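Carboxyvinyl-carboxyphosphonate phosphorylmutase (Bacillus anthracis, PDB 4IQD) is a TIM-barrel protein of the phosphoenolpyruvate phosphomutase family. Local coordinates at residues 101-111 against 149-160. Numbering follows the deposited sequence.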
loop_
_atom_site.group_PDB
_atom_site.type_symbol
_atom_site.label_atom_id
_atom_site.label_comp_id
_atom_site.label_asym_id
_atom_site.label_seq_id
_atom_site.Cartn_x
_atom_site.Cartn_y
_atom_site.Cartn_z
ATOM N N GLY A 101 6.254 8.090 -22.198
ATOM C CA GLY A 101 6.800 7.914 -23.528
ATOM C C GLY A 101 6.276 8.944 -24.504
ATOM O O GLY A 101 6.006 10.086 -24.134
ATOM N N GLY A 102 6.130 8.534 -25.758
ATOM C CA GLY A 102 5.717 9.436 -26.813
ATOM C C GLY A 102 4.218 9.515 -27.001
ATOM O O GLY A 102 3.447 9.065 -26.154
ATOM N N VAL A 103 3.817 10.097 -28.127
ATOM C CA VAL A 103 2.412 10.272 -28.465
ATOM C C VAL A 103 1.678 8.945 -28.417
ATOM O O VAL A 103 0.552 8.869 -27.935
ATOM C CB VAL A 103 2.252 10.931 -29.857
ATOM C CG1 VAL A 103 1.154 10.264 -30.671
ATOM C CG2 VAL A 103 1.982 12.420 -29.708
ATOM N N LEU A 104 2.336 7.894 -28.889
ATOM C CA LEU A 104 1.727 6.573 -28.909
ATOM C C LEU A 104 1.620 5.991 -27.507
ATOM O O LEU A 104 0.611 5.385 -27.163
ATOM C CB LEU A 104 2.510 5.643 -29.828
ATOM C CG LEU A 104 2.574 6.159 -31.263
ATOM C CD1 LEU A 104 3.412 5.238 -32.118
ATOM C CD2 LEU A 104 1.174 6.322 -31.842
ATOM N N ASN A 105 2.658 6.178 -26.702
ATOM C CA ASN A 105 2.622 5.762 -25.308
ATOM C C ASN A 105 1.549 6.507 -24.532
ATOM O O ASN A 105 0.831 5.920 -23.725
ATOM C CB ASN A 105 3.979 5.983 -24.649
ATOM C CG ASN A 105 5.063 5.128 -25.259
ATOM O OD1 ASN A 105 5.993 5.637 -25.878
ATOM N ND2 ASN A 105 4.948 3.817 -25.089
ATOM N N VAL A 106 1.448 7.806 -24.787
ATOM C CA VAL A 106 0.426 8.638 -24.167
ATOM C C VAL A 106 -0.949 8.125 -24.557
ATOM O O VAL A 106 -1.875 8.107 -23.747
ATOM C CB VAL A 106 0.568 10.105 -24.605
ATOM C CG1 VAL A 106 -0.662 10.905 -24.223
ATOM C CG2 VAL A 106 1.809 10.715 -23.994
ATOM N N ALA A 107 -1.065 7.686 -25.805
ATOM C CA ALA A 107 -2.314 7.140 -26.318
ATOM C C ALA A 107 -2.729 5.867 -25.584
ATOM O O ALA A 107 -3.905 5.676 -25.289
ATOM C CB ALA A 107 -2.201 6.879 -27.813
ATOM N N ARG A 108 -1.762 4.999 -25.298
ATOM C CA ARG A 108 -2.044 3.743 -24.606
ATOM C C ARG A 108 -2.318 3.973 -23.123
ATOM O O ARG A 108 -3.181 3.324 -22.531
ATOM C CB ARG A 108 -0.895 2.744 -24.787
ATOM C CG ARG A 108 -0.807 1.696 -23.686
ATOM C CD ARG A 108 -0.675 0.288 -24.239
ATOM N NE ARG A 108 -0.762 -0.718 -23.183
ATOM C CZ ARG A 108 0.234 -1.521 -22.824
ATOM N NH1 ARG A 108 0.056 -2.403 -21.848
ATOM N NH2 ARG A 108 1.406 -1.451 -23.441
ATOM N N THR A 109 -1.572 4.898 -22.530
ATOM C CA THR A 109 -1.787 5.278 -21.144
ATOM C C THR A 109 -3.224 5.750 -20.955
ATOM O O THR A 109 -3.880 5.392 -19.980
ATOM C CB THR A 109 -0.806 6.384 -20.715
ATOM O OG1 THR A 109 0.527 5.861 -20.725
ATOM C CG2 THR A 109 -1.132 6.882 -19.318
ATOM N N ALA A 110 -3.713 6.529 -21.917
ATOM C CA ALA A 110 -5.074 7.050 -21.879
ATOM C C ALA A 110 -6.111 5.935 -21.892
ATOM O O ALA A 110 -7.106 6.001 -21.175
ATOM C CB ALA A 110 -5.311 8.009 -23.038
ATOM N N VAL A 111 -5.882 4.913 -22.708
ATOM C CA VAL A 111 -6.814 3.796 -22.789
ATOM C C VAL A 111 -6.825 3.014 -21.488
ATOM O O VAL A 111 -7.884 2.656 -20.979
ATOM C CB VAL A 111 -6.449 2.831 -23.923
ATOM C CG1 VAL A 111 -7.486 1.727 -24.025
ATOM C CG2 VAL A 111 -6.339 3.575 -25.233
ATOM N N LYS A 149 0.589 15.754 -27.333
ATOM C CA LYS A 149 0.229 14.724 -26.369
ATOM C C LYS A 149 -1.207 14.887 -25.878
ATOM O O LYS A 149 -1.931 13.906 -25.723
ATOM C CB LYS A 149 1.191 14.727 -25.184
ATOM C CG LYS A 149 2.551 14.139 -25.498
ATOM C CD LYS A 149 3.362 13.918 -24.236
ATOM C CE LYS A 149 4.568 13.038 -24.512
ATOM N NZ LYS A 149 5.312 12.692 -23.271
ATOM N N ILE A 150 -1.611 16.128 -25.632
ATOM C CA ILE A 150 -2.969 16.414 -25.192
ATOM C C ILE A 150 -3.959 16.049 -26.291
ATOM O O ILE A 150 -4.998 15.444 -26.031
ATOM C CB ILE A 150 -3.122 17.893 -24.796
ATOM C CG1 ILE A 150 -2.254 18.197 -23.572
ATOM C CG2 ILE A 150 -4.571 18.229 -24.511
ATOM C CD1 ILE A 150 -2.235 19.652 -23.169
ATOM N N LYS A 151 -3.613 16.404 -27.524
ATOM C CA LYS A 151 -4.426 16.068 -28.688
ATOM C C LYS A 151 -4.553 14.563 -28.848
ATOM O O LYS A 151 -5.599 14.063 -29.262
ATOM C CB LYS A 151 -3.820 16.671 -29.956
ATOM C CG LYS A 151 -3.908 18.185 -30.032
ATOM C CD LYS A 151 -2.921 18.760 -31.037
ATOM C CE LYS A 151 -3.231 18.334 -32.460
ATOM N NZ LYS A 151 -2.315 19.010 -33.430
ATOM N N ALA A 152 -3.480 13.847 -28.523
ATOM C CA ALA A 152 -3.494 12.389 -28.550
ATOM C C ALA A 152 -4.523 11.838 -27.569
ATOM O O ALA A 152 -5.259 10.901 -27.881
ATOM C CB ALA A 152 -2.117 11.844 -28.237
ATOM N N ILE A 153 -4.576 12.427 -26.381
ATOM C CA ILE A 153 -5.549 12.015 -25.381
ATOM C C ILE A 153 -6.976 12.312 -25.831
ATOM O O ILE A 153 -7.821 11.419 -25.823
ATOM C CB ILE A 153 -5.279 12.680 -24.026
ATOM C CG1 ILE A 153 -3.891 12.293 -23.520
ATOM C CG2 ILE A 153 -6.330 12.269 -23.019
ATOM C CD1 ILE A 153 -3.534 12.903 -22.191
ATOM N N LYS A 154 -7.235 13.555 -26.235
ATOM C CA LYS A 154 -8.558 13.950 -26.719
ATOM C C LYS A 154 -9.027 13.060 -27.859
ATOM O O LYS A 154 -10.220 12.830 -28.034
ATOM C CB LYS A 154 -8.561 15.402 -27.207
ATOM C CG LYS A 154 -8.397 16.457 -26.126
ATOM C CD LYS A 154 -9.393 16.272 -24.990
ATOM C CE LYS A 154 -10.839 16.358 -25.449
ATOM N NZ LYS A 154 -11.768 15.985 -24.340
ATOM N N GLU A 155 -8.073 12.568 -28.638
ATOM C CA GLU A 155 -8.385 11.719 -29.773
ATOM C C GLU A 155 -8.826 10.321 -29.351
ATOM O O GLU A 155 -9.875 9.838 -29.773
ATOM C CB GLU A 155 -7.183 11.618 -30.707
ATOM C CG GLU A 155 -7.433 10.718 -31.895
ATOM C CD GLU A 155 -8.698 11.091 -32.639
ATOM O OE1 GLU A 155 -8.903 12.297 -32.889
ATOM O OE2 GLU A 155 -9.491 10.179 -32.964
ATOM N N VAL A 156 -8.021 9.676 -28.515
ATOM C CA VAL A 156 -8.261 8.283 -28.163
ATOM C C VAL A 156 -9.238 8.143 -26.998
ATOM O O VAL A 156 -9.998 7.178 -26.929
ATOM C CB VAL A 156 -6.943 7.551 -27.834
ATOM C CG1 VAL A 156 -7.200 6.085 -27.568
ATOM C CG2 VAL A 156 -5.964 7.699 -28.980
ATOM N N ALA A 157 -9.230 9.117 -26.095
ATOM C CA ALA A 157 -10.049 9.043 -24.889
ATOM C C ALA A 157 -10.783 10.347 -24.601
ATOM O O ALA A 157 -10.405 11.081 -23.688
ATOM C CB ALA A 157 -9.183 8.659 -23.702
ATOM N N PRO A 158 -11.848 10.635 -25.365
ATOM C CA PRO A 158 -12.568 11.903 -25.203
ATOM C C PRO A 158 -13.356 11.957 -23.900
ATOM O O PRO A 158 -13.834 13.023 -23.519
ATOM C CB PRO A 158 -13.531 11.918 -26.397
ATOM C CG PRO A 158 -13.021 10.864 -27.337
ATOM C CD PRO A 158 -12.406 9.827 -26.458
ATOM N N SER A 159 -13.487 10.819 -23.226
ATOM C CA SER A 159 -14.242 10.747 -21.981
ATOM C C SER A 159 -13.353 11.039 -20.779
ATOM O O SER A 159 -13.787 10.944 -19.637
ATOM C CB SER A 159 -14.886 9.368 -21.834
ATOM O OG SER A 159 -13.927 8.339 -22.004
ATOM N N LEU A 160 -12.106 11.403 -21.051
ATOM C CA LEU A 160 -11.121 11.624 -20.001
ATOM C C LEU A 160 -10.897 13.110 -19.738
ATOM O O LEU A 160 -10.506 13.857 -20.633
ATOM C CB LEU A 160 -9.800 10.959 -20.386
ATOM C CG LEU A 160 -9.003 10.276 -19.277
ATOM C CD1 LEU A 160 -9.869 9.273 -18.523
ATOM C CD2 LEU A 160 -7.790 9.588 -19.870
#
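K149 runs its extended chain across V106 at about a right angle and delivers NZ to the turn before helix 103-111. There NZ donates to G101 O at 2.8 Å, nearly in line with the carbonyl bond (178°); a second bond, to T98 O, means that two backbone carbonyls hold the ammonium group. G102, the N-cap residue, gives its N-H to a lone pair of N105 OD1 (2.9 Å), tying the same turn to the first turn of the helix.

The rest is apolar. V106 touches two side chains of 149-156, one with each methyl: CG2 lies on K149 CD at 3.6 Å, while CG1, set anti to the backbone N (chi1 167°), meets I153 CG1 at 3.6 Å. Small residues let the backbones close in: the CA atoms of A107 and A152 are 5.8 Å apart, and A110 CB meets A157 CB at 4.0 Å just past the helix end. At the outer margin V111 CG2 touches V156 CG1 (3.5 Å).

The axes of 103-111 and 149-156 pass 8.7 Å apart at -40°, as neighbouring outer helices of a TIM barrel. On the barrel side I153 also packs on I162 of strand 161-166, while L160, past the end of helix 143-156, touches Q14 of helix 14-26.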